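Local atomic coordinates of heme-binding protein A (PDB entry 3TPA), a protein that probably binds glutathione as a periplasmic solute-binding protein of family 5, although it is named for heme binding. Residues F32-F46 with I154-S166. The protein carries 1 engineered substitution. Numbering follows the deposited sequence.
Sequences FNASSQQVYNRLVEF and ITTVAMDFLSIYS
Asp160 lays its CB over the centre of the Phe32 ring, a CH-pi contact 3.6 Å from the centroid, with its carboxylate stacked at 19° to the ring. At the other end the methyl of Ala158, small enough to fit beneath an aromatic, sits over one face of Phe46, offset toward the rim. Tyr40 has Ile164 O at its edge and Val39 CG1 on one face, while its CE1 lies over the centre of the Tyr165 ring. Asp160 suits its buried place because OD2 is gripped twice: Ser36 OG donates to its anti lone pair at 2.8 Å, and Gln37 NE2 comes nearly straight (172°) to the syn one. Gln37, bent at chi2 (-72°), curls back to make that reach. Long Arg42, folded at chi2 and chi3, brings several N-H donors between the segments; its NH1 donates to Ser36 O and, at 3.2 Å, to Ser163 OG, while NE forms a salt bridge with Glu45 OE2, though the hydrogen bonds from NE and NH2 are weak. Ser163 OG in turn donates to Asp160 O. Three waters bridge the segments, beside the direct bond from Ile164 N to Asn41 O. Strand 44-46 edges an antiparallel sheet next to strand 53-63, and helix 94-105 packs against Leu43, Leu162 and Ile164.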
ATOM      1  N   PHE A  32       5.120  10.859  -0.504  1.00 21.53           N
ATOM      2  CA  PHE A  32       4.504  10.847  -1.828  1.00 17.53           C
ATOM      3  C   PHE A  32       3.447  11.934  -1.963  1.00 14.09           C
ATOM      4  O   PHE A  32       3.291  12.535  -3.017  1.00 20.55           O
ATOM      5  CB  PHE A  32       3.877   9.481  -2.100  1.00 16.53           C
ATOM      6  CG  PHE A  32       4.872   8.379  -2.359  1.00 15.68           C
ATOM      7  CD1 PHE A  32       6.074   8.631  -2.997  1.00 18.56           C
ATOM      8  CD2 PHE A  32       4.582   7.071  -1.988  1.00 23.17           C
ATOM      9  CE1 PHE A  32       6.993   7.582  -3.256  1.00 20.00           C
ATOM     10  CE2 PHE A  32       5.494   6.020  -2.249  1.00 18.85           C
ATOM     11  CZ  PHE A  32       6.695   6.282  -2.869  1.00 12.12           C
ATOM     12  N   ASN A  33       2.728  12.205  -0.881  1.00 15.70           N
ATOM     13  CA  ASN A  33       1.673  13.203  -0.907  1.00 16.60           C
ATOM     14  C   ASN A  33       2.216  14.599  -1.245  1.00 21.24           C
ATOM     15  O   ASN A  33       1.509  15.435  -1.813  1.00 20.60           O
ATOM     16  CB  ASN A  33       0.952  13.235   0.449  1.00 22.76           C
ATOM     17  CG  ASN A  33       0.069  12.034   0.651  1.00 27.61           C
ATOM     18  OD1 ASN A  33      -0.520  11.538  -0.301  1.00 20.18           O
ATOM     19  ND2 ASN A  33      -0.026  11.549   1.890  1.00 16.12           N
ATOM     20  N   ALA A  34       3.465  14.847  -0.869  1.00 18.33           N
ATOM     21  CA  ALA A  34       4.131  16.128  -1.124  1.00 17.31           C
ATOM     22  C   ALA A  34       4.835  16.188  -2.480  1.00 18.33           C
ATOM     23  O   ALA A  34       5.252  17.255  -2.904  1.00 20.32           O
ATOM     24  CB  ALA A  34       5.137  16.416  -0.019  1.00 20.23           C
ATOM     25  N   SER A  35       5.001  15.047  -3.150  1.00 19.03           N
ATOM     26  CA  SER A  35       5.691  15.046  -4.444  1.00 19.62           C
ATOM     27  C   SER A  35       4.888  14.400  -5.586  1.00 19.26           C
ATOM     28  O   SER A  35       4.184  15.078  -6.326  1.00 21.29           O
ATOM     29  CB  SER A  35       7.067  14.390  -4.317  1.00 22.01           C
ATOM     30  OG  SER A  35       6.959  13.068  -3.817  1.00 21.55           O
ATOM     31  N   SER A  36       4.985  13.086  -5.716  1.00 15.81           N
ATOM     32  CA  SER A  36       4.358  12.371  -6.820  1.00 13.42           C
ATOM     33  C   SER A  36       2.878  12.708  -6.965  1.00 17.55           C
ATOM     34  O   SER A  36       2.355  12.761  -8.080  1.00 17.83           O
ATOM     35  CB  SER A  36       4.546  10.860  -6.639  1.00 17.20           C
ATOM     36  OG  SER A  36       4.391  10.519  -5.267  1.00 20.27           O
ATOM     37  N   GLN A  37       2.203  12.928  -5.838  1.00 15.70           N
ATOM     38  CA  GLN A  37       0.754  13.055  -5.850  1.00 17.18           C
ATOM     39  C   GLN A  37       0.302  14.389  -6.410  1.00 18.82           C
ATOM     40  O   GLN A  37      -0.803  14.483  -6.922  1.00 16.22           O
ATOM     41  CB  GLN A  37       0.137  12.806  -4.459  1.00 17.97           C
ATOM     42  CG  GLN A  37       0.108  11.340  -4.016  1.00 14.45           C
ATOM     43  CD  GLN A  37      -0.921  10.491  -4.763  1.00 16.74           C
ATOM     44  OE1 GLN A  37      -2.094  10.839  -4.847  1.00 19.03           O
ATOM     45  NE2 GLN A  37      -0.477   9.362  -5.293  1.00 16.78           N
ATOM     46  N   GLN A  38       1.148  15.414  -6.320  1.00 13.69           N
ATOM     47  CA  GLN A  38       0.765  16.749  -6.799  1.00 13.01           C
ATOM     48  C   GLN A  38       1.580  17.210  -8.010  1.00 20.18           C
ATOM     49  O   GLN A  38       1.066  17.906  -8.889  1.00 21.16           O
ATOM     50  CB  GLN A  38       0.960  17.799  -5.697  1.00 15.53           C
ATOM     51  CG  GLN A  38       0.578  17.384  -4.271  1.00 15.93           C
ATOM     52  CD  GLN A  38      -0.839  16.830  -4.117  1.00 17.80           C
ATOM     53  OE1 GLN A  38      -1.753  17.149  -4.869  1.00 17.35           O
ATOM     54  NE2 GLN A  38      -1.014  15.991  -3.117  1.00 15.27           N
ATOM     55  N   VAL A  39       2.860  16.847  -8.024  1.00 13.41           N
ATOM     56  CA  VAL A  39       3.842  17.437  -8.937  1.00 14.90           C
ATOM     57  C   VAL A  39       4.158  16.574 -10.185  1.00 21.81           C
ATOM     58  O   VAL A  39       4.548  17.104 -11.224  1.00 25.44           O
ATOM     59  CB  VAL A  39       5.149  17.730  -8.172  1.00 17.49           C
ATOM     60  CG1 VAL A  39       6.214  18.330  -9.095  1.00 16.28           C
ATOM     61  CG2 VAL A  39       4.861  18.663  -6.975  1.00 13.28           C
ATOM     62  N   TYR A  40       3.979  15.259 -10.082  1.00 15.07           N
ATOM     63  CA  TYR A  40       4.362  14.326 -11.154  1.00 17.84           C
ATOM     64  C   TYR A  40       3.169  13.568 -11.751  1.00 22.11           C
ATOM     65  O   TYR A  40       2.058  13.646 -11.233  1.00 17.46           O
ATOM     66  CB  TYR A  40       5.355  13.297 -10.602  1.00 15.62           C
ATOM     67  CG  TYR A  40       6.720  13.858 -10.236  1.00 17.52           C
ATOM     68  CD1 TYR A  40       7.702  13.997 -11.200  1.00 18.95           C
ATOM     69  CD2 TYR A  40       7.037  14.212  -8.926  1.00 18.27           C
ATOM     70  CE1 TYR A  40       8.955  14.486 -10.890  1.00 21.07           C
ATOM     71  CE2 TYR A  40       8.306  14.710  -8.601  1.00 13.75           C
ATOM     72  CZ  TYR A  40       9.260  14.842  -9.602  1.00 19.10           C
ATOM     73  OH  TYR A  40      10.531  15.328  -9.343  1.00 20.10           O
ATOM     74  N   ASN A  41       3.429  12.835 -12.841  1.00 19.46           N
ATOM     75  CA  ASN A  41       2.499  11.853 -13.410  1.00 15.91           C
ATOM     76  C   ASN A  41       3.203  10.547 -13.626  1.00 17.18           C
ATOM     77  O   ASN A  41       4.429  10.502 -13.602  1.00 17.12           O
ATOM     78  CB  ASN A  41       1.954  12.312 -14.761  1.00 11.32           C
ATOM     79  CG  ASN A  41       0.938  13.421 -14.625  1.00 21.32           C
ATOM     80  OD1 ASN A  41       1.154  14.546 -15.074  1.00 20.32           O
ATOM     81  ND2 ASN A  41      -0.175  13.110 -13.980  1.00 16.40           N
ATOM     82  N   ARG A  42       2.421   9.490 -13.847  1.00 18.76           N
ATOM     83  CA  ARG A  42       2.946   8.176 -14.207  1.00 13.69           C
ATOM     84  C   ARG A  42       2.450   7.813 -15.597  1.00 14.81           C
ATOM     85  O   ARG A  42       1.584   8.484 -16.133  1.00 14.25           O
ATOM     86  CB  ARG A  42       2.458   7.115 -13.209  1.00 13.68           C
ATOM     87  CG  ARG A  42       3.264   7.009 -11.907  1.00 21.35           C
ATOM     88  CD  ARG A  42       3.292   8.299 -11.085  1.00 13.57           C
ATOM     89  NE  ARG A  42       1.952   8.733 -10.714  1.00 14.15           N
ATOM     90  CZ  ARG A  42       1.685   9.918 -10.184  1.00 21.19           C
ATOM     91  NH1 ARG A  42       2.674  10.761  -9.963  1.00 15.07           N
ATOM     92  NH2 ARG A  42       0.440  10.259  -9.879  1.00 18.35           N
ATOM     93  N   LEU A  43       2.998   6.743 -16.177  1.00 15.51           N
ATOM     94  CA  LEU A  43       2.595   6.282 -17.507  1.00 14.06           C
ATOM     95  C   LEU A  43       1.088   6.030 -17.553  1.00 14.66           C
ATOM     96  O   LEU A  43       0.390   6.551 -18.431  1.00 16.77           O
ATOM     97  CB  LEU A  43       3.378   5.028 -17.915  1.00 16.35           C
ATOM     98  CG  LEU A  43       4.806   5.282 -18.424  1.00 18.29           C
ATOM     99  CD1 LEU A  43       5.571   3.981 -18.581  1.00 17.14           C
ATOM    100  CD2 LEU A  43       4.764   6.049 -19.756  1.00 17.47           C
ATOM    101  N   VAL A  44       0.598   5.247 -16.597  1.00 11.07           N
ATOM    102  CA  VAL A  44      -0.842   5.091 -16.362  1.00 12.95           C
ATOM    103  C   VAL A  44      -1.135   5.430 -14.900  1.00 15.99           C
ATOM    104  O   VAL A  44      -0.249   5.319 -14.049  1.00 18.38           O
ATOM    105  CB  VAL A  44      -1.330   3.660 -16.690  1.00 15.02           C
ATOM    106  CG1 VAL A  44      -0.931   3.274 -18.112  1.00 18.02           C
ATOM    107  CG2 VAL A  44      -0.759   2.641 -15.674  1.00  8.54           C
ATOM    108  N   GLU A  45      -2.360   5.861 -14.602  1.00 13.41           N
ATOM    109  CA  GLU A  45      -2.705   6.325 -13.258  1.00 17.11           C
ATOM    110  C   GLU A  45      -3.896   5.539 -12.731  1.00 17.68           C
ATOM    111  O   GLU A  45      -4.728   5.105 -13.510  1.00 15.02           O
ATOM    112  CB  GLU A  45      -3.112   7.801 -13.304  1.00 22.19           C
ATOM    113  CG  GLU A  45      -2.171   8.704 -14.087  1.00 26.09           C
ATOM    114  CD  GLU A  45      -1.003   9.161 -13.259  1.00 27.80           C
ATOM    115  OE1 GLU A  45      -0.353  10.159 -13.638  1.00 19.19           O
ATOM    116  OE2 GLU A  45      -0.741   8.523 -12.219  1.00 30.11           O
ATOM    117  N   PHE A  46      -4.007   5.382 -11.414  1.00 16.14           N
ATOM    118  CA  PHE A  46      -5.180   4.702 -10.852  1.00 15.89           C
ATOM    119  C   PHE A  46      -6.428   5.582 -11.014  1.00 21.63           C
ATOM    120  O   PHE A  46      -6.388   6.771 -10.724  1.00 21.74           O
ATOM    121  CB  PHE A  46      -4.974   4.397  -9.364  1.00 12.78           C
ATOM    122  CG  PHE A  46      -3.909   3.361  -9.089  1.00 19.80           C
ATOM    123  CD1 PHE A  46      -4.154   2.022  -9.312  1.00 19.16           C
ATOM    124  CD2 PHE A  46      -2.679   3.733  -8.573  1.00 17.85           C
ATOM    125  CE1 PHE A  46      -3.185   1.078  -9.053  1.00 20.95           C
ATOM    126  CE2 PHE A  46      -1.706   2.794  -8.305  1.00 18.56           C
ATOM    127  CZ  PHE A  46      -1.962   1.459  -8.543  1.00 19.46           C
ATOM    128  N   ILE A 154       1.104  -3.873 -14.743  1.00 14.96           N
ATOM    129  CA  ILE A 154       0.399  -2.658 -15.189  1.00 16.94           C
ATOM    130  C   ILE A 154       0.021  -1.736 -14.008  1.00 16.19           C
ATOM    131  O   ILE A 154       0.130  -0.503 -14.093  1.00 14.58           O
ATOM    132  CB  ILE A 154      -0.840  -2.972 -16.092  1.00 18.73           C
ATOM    133  CG1 ILE A 154      -1.263  -1.714 -16.867  1.00 22.08           C
ATOM    134  CG2 ILE A 154      -2.030  -3.541 -15.285  1.00 16.57           C
ATOM    135  CD1 ILE A 154      -0.135  -1.061 -17.639  1.00 21.10           C
ATOM    136  N   THR A 155      -0.389  -2.317 -12.887  1.00 17.90           N
ATOM    137  CA  THR A 155      -0.668  -1.491 -11.707  1.00 19.46           C
ATOM    138  C   THR A 155       0.610  -0.985 -11.039  1.00 22.20           C
ATOM    139  O   THR A 155       0.642   0.119 -10.508  1.00 16.56           O
ATOM    140  CB  THR A 155      -1.605  -2.171 -10.688  1.00 21.62           C
ATOM    141  OG1 THR A 155      -1.086  -3.443 -10.335  1.00 25.45           O
ATOM    142  CG2 THR A 155      -2.990  -2.376 -11.287  1.00 27.35           C
ATOM    143  N   THR A 156       1.682  -1.771 -11.084  1.00 16.34           N
ATOM    144  CA  THR A 156       2.956  -1.278 -10.571  1.00 14.22           C
ATOM    145  C   THR A 156       3.390   0.013 -11.282  1.00 16.37           C
ATOM    146  O   THR A 156       3.924   0.928 -10.655  1.00 21.74           O
ATOM    147  CB  THR A 156       4.053  -2.360 -10.655  1.00 17.96           C
ATOM    148  OG1 THR A 156       3.645  -3.480  -9.860  1.00 22.85           O
ATOM    149  CG2 THR A 156       5.401  -1.822 -10.136  1.00 15.55           C
ATOM    150  N   VAL A 157       3.135   0.087 -12.584  1.00 13.90           N
ATOM    151  CA  VAL A 157       3.513   1.240 -13.409  1.00 15.38           C
ATOM    152  C   VAL A 157       2.817   2.539 -12.974  1.00 15.57           C
ATOM    153  O   VAL A 157       3.309   3.643 -13.249  1.00 18.12           O
ATOM    154  CB  VAL A 157       3.211   0.966 -14.900  1.00 15.65           C
ATOM    155  CG1 VAL A 157       3.381   2.218 -15.745  1.00 13.11           C
ATOM    156  CG2 VAL A 157       4.113  -0.141 -15.409  1.00 20.19           C
ATOM    157  N   ALA A 158       1.679   2.393 -12.296  1.00 12.69           N
ATOM    158  CA  ALA A 158       0.897   3.527 -11.795  1.00 13.37           C
ATOM    159  C   ALA A 158       1.323   3.976 -10.390  1.00 18.89           C
ATOM    160  O   ALA A 158       0.806   4.958  -9.845  1.00 11.49           O
ATOM    161  CB  ALA A 158      -0.596   3.169 -11.797  1.00 12.11           C
ATOM    162  N   MET A 159       2.276   3.261  -9.803  1.00 13.26           N
ATOM    163  CA  MET A 159       2.701   3.595  -8.451  1.00 15.84           C
ATOM    164  C   MET A 159       3.603   4.815  -8.449  1.00 11.56           C
ATOM    165  O   MET A 159       4.287   5.110  -9.438  1.00 12.47           O
ATOM    166  CB  MET A 159       3.379   2.377  -7.795  1.00 20.38           C
ATOM    167  CG  MET A 159       2.435   1.193  -7.570  1.00 12.65           C
ATOM    168  SD  MET A 159       3.291  -0.248  -6.875  1.00 15.58           S
ATOM    169  CE  MET A 159       3.873   0.416  -5.318  1.00 15.23           C
ATOM    170  N   ASP A 160       3.585   5.528  -7.332  1.00  8.65           N
ATOM    171  CA  ASP A 160       4.304   6.796  -7.173  1.00  9.48           C
ATOM    172  C   ASP A 160       5.785   6.771  -7.508  1.00 12.83           C
ATOM    173  O   ASP A 160       6.302   7.743  -8.079  1.00 14.68           O
ATOM    174  CB  ASP A 160       4.110   7.330  -5.761  1.00 11.57           C
ATOM    175  CG  ASP A 160       2.666   7.568  -5.443  1.00 14.05           C
ATOM    176  OD1 ASP A 160       1.918   6.582  -5.358  1.00 23.79           O
ATOM    177  OD2 ASP A 160       2.278   8.731  -5.288  1.00 14.00           O
ATOM    178  N   PHE A 161       6.470   5.683  -7.150  1.00 14.67           N
ATOM    179  CA  PHE A 161       7.914   5.573  -7.380  1.00 14.23           C
ATOM    180  C   PHE A 161       8.285   5.590  -8.871  1.00 18.33           C
ATOM    181  O   PHE A 161       9.436   5.852  -9.245  1.00 16.17           O
ATOM    182  CB  PHE A 161       8.491   4.314  -6.690  1.00 14.66           C
ATOM    183  CG  PHE A 161       8.252   2.997  -7.431  1.00 14.55           C
ATOM    184  CD1 PHE A 161       9.291   2.369  -8.119  1.00 12.05           C
ATOM    185  CD2 PHE A 161       7.023   2.358  -7.374  1.00 12.70           C
ATOM    186  CE1 PHE A 161       9.100   1.158  -8.746  1.00 17.39           C
ATOM    187  CE2 PHE A 161       6.817   1.129  -8.015  1.00 17.32           C
ATOM    188  CZ  PHE A 161       7.852   0.530  -8.699  1.00  9.95           C
ATOM    189  N   LEU A 162       7.303   5.332  -9.723  1.00 14.11           N
ATOM    190  CA  LEU A 162       7.548   5.374 -11.173  1.00 15.53           C
ATOM    191  C   LEU A 162       7.051   6.670 -11.825  1.00 15.27           C
ATOM    192  O   LEU A 162       6.719   6.704 -13.004  1.00 14.53           O
ATOM    193  CB  LEU A 162       7.014   4.099 -11.861  1.00 11.94           C
ATOM    194  CG  LEU A 162       7.823   2.858 -11.459  1.00 11.95           C
ATOM    195  CD1 LEU A 162       7.224   1.570 -12.053  1.00 14.05           C
ATOM    196  CD2 LEU A 162       9.307   2.977 -11.886  1.00 11.29           C
ATOM    197  N   SER A 163       7.019   7.741 -11.040  1.00 13.65           N
ATOM    198  CA  SER A 163       6.760   9.079 -11.564  1.00 11.28           C
ATOM    199  C   SER A 163       7.806   9.418 -12.608  1.00 17.25           C
ATOM    200  O   SER A 163       8.965   9.014 -12.489  1.00 12.78           O
ATOM    201  CB  SER A 163       6.837  10.109 -10.447  1.00  8.86           C
ATOM    202  OG  SER A 163       5.746   9.971  -9.560  1.00 10.25           O
ATOM    203  N   ILE A 164       7.402  10.162 -13.631  1.00 13.67           N
ATOM    204  CA  ILE A 164       8.318  10.472 -14.721  1.00  9.78           C
ATOM    205  C   ILE A 164       8.966  11.834 -14.493  1.00 17.85           C
ATOM    206  O   ILE A 164       8.275  12.860 -14.417  1.00 13.84           O
ATOM    207  CB  ILE A 164       7.597  10.435 -16.079  1.00 16.39           C
ATOM    208  CG1 ILE A 164       6.941   9.064 -16.310  1.00 18.61           C
ATOM    209  CG2 ILE A 164       8.551  10.783 -17.215  1.00 12.48           C
ATOM    210  CD1 ILE A 164       7.894   7.892 -16.227  1.00 15.55           C
ATOM    211  N   TYR A 165      10.292  11.813 -14.350  1.00 11.49           N
ATOM    212  CA  TYR A 165      11.121  13.000 -14.215  1.00  9.92           C
ATOM    213  C   TYR A 165      11.550  13.532 -15.587  1.00 17.06           C
ATOM    214  O   TYR A 165      11.380  12.881 -16.615  1.00 11.98           O
ATOM    215  CB  TYR A 165      12.405  12.644 -13.473  1.00 12.59           C
ATOM    216  CG  TYR A 165      12.246  12.241 -12.020  1.00 15.82           C
ATOM    217  CD1 TYR A 165      12.800  13.019 -10.996  1.00 18.64           C
ATOM    218  CD2 TYR A 165      11.552  11.088 -11.669  1.00 12.49           C
ATOM    219  CE1 TYR A 165      12.667  12.644  -9.649  1.00 16.13           C
ATOM    220  CE2 TYR A 165      11.417  10.711 -10.349  1.00 11.90           C
ATOM    221  CZ  TYR A 165      11.974  11.486  -9.342  1.00 17.52           C
ATOM    222  OH  TYR A 165      11.823  11.087  -8.028  1.00 19.83           O
ATOM    223  N   SER A 166      12.138  14.723 -15.582  1.00 16.77           N
ATOM    224  CA  SER A 166      12.585  15.351 -16.806  1.00 15.79           C
ATOM    225  C   SER A 166      14.062  15.052 -17.011  1.00 14.02           C
ATOM    226  O   SER A 166      14.883  15.418 -16.188  1.00 16.48           O
ATOM    227  CB  SER A 166      12.400  16.862 -16.719  1.00 19.04           C
ATOM    228  OG  SER A 166      13.153  17.506 -17.739  1.00 20.41           O
TER
HETATM  229  O   HOH W   1       5.749  13.764 -14.273  1.00 13.80           O
HETATM  230  O   HOH W   2       4.882   5.294 -14.708  1.00 13.43           O
HETATM  231  O   HOH W   3      -1.326   6.578 -10.300  1.00 25.81           O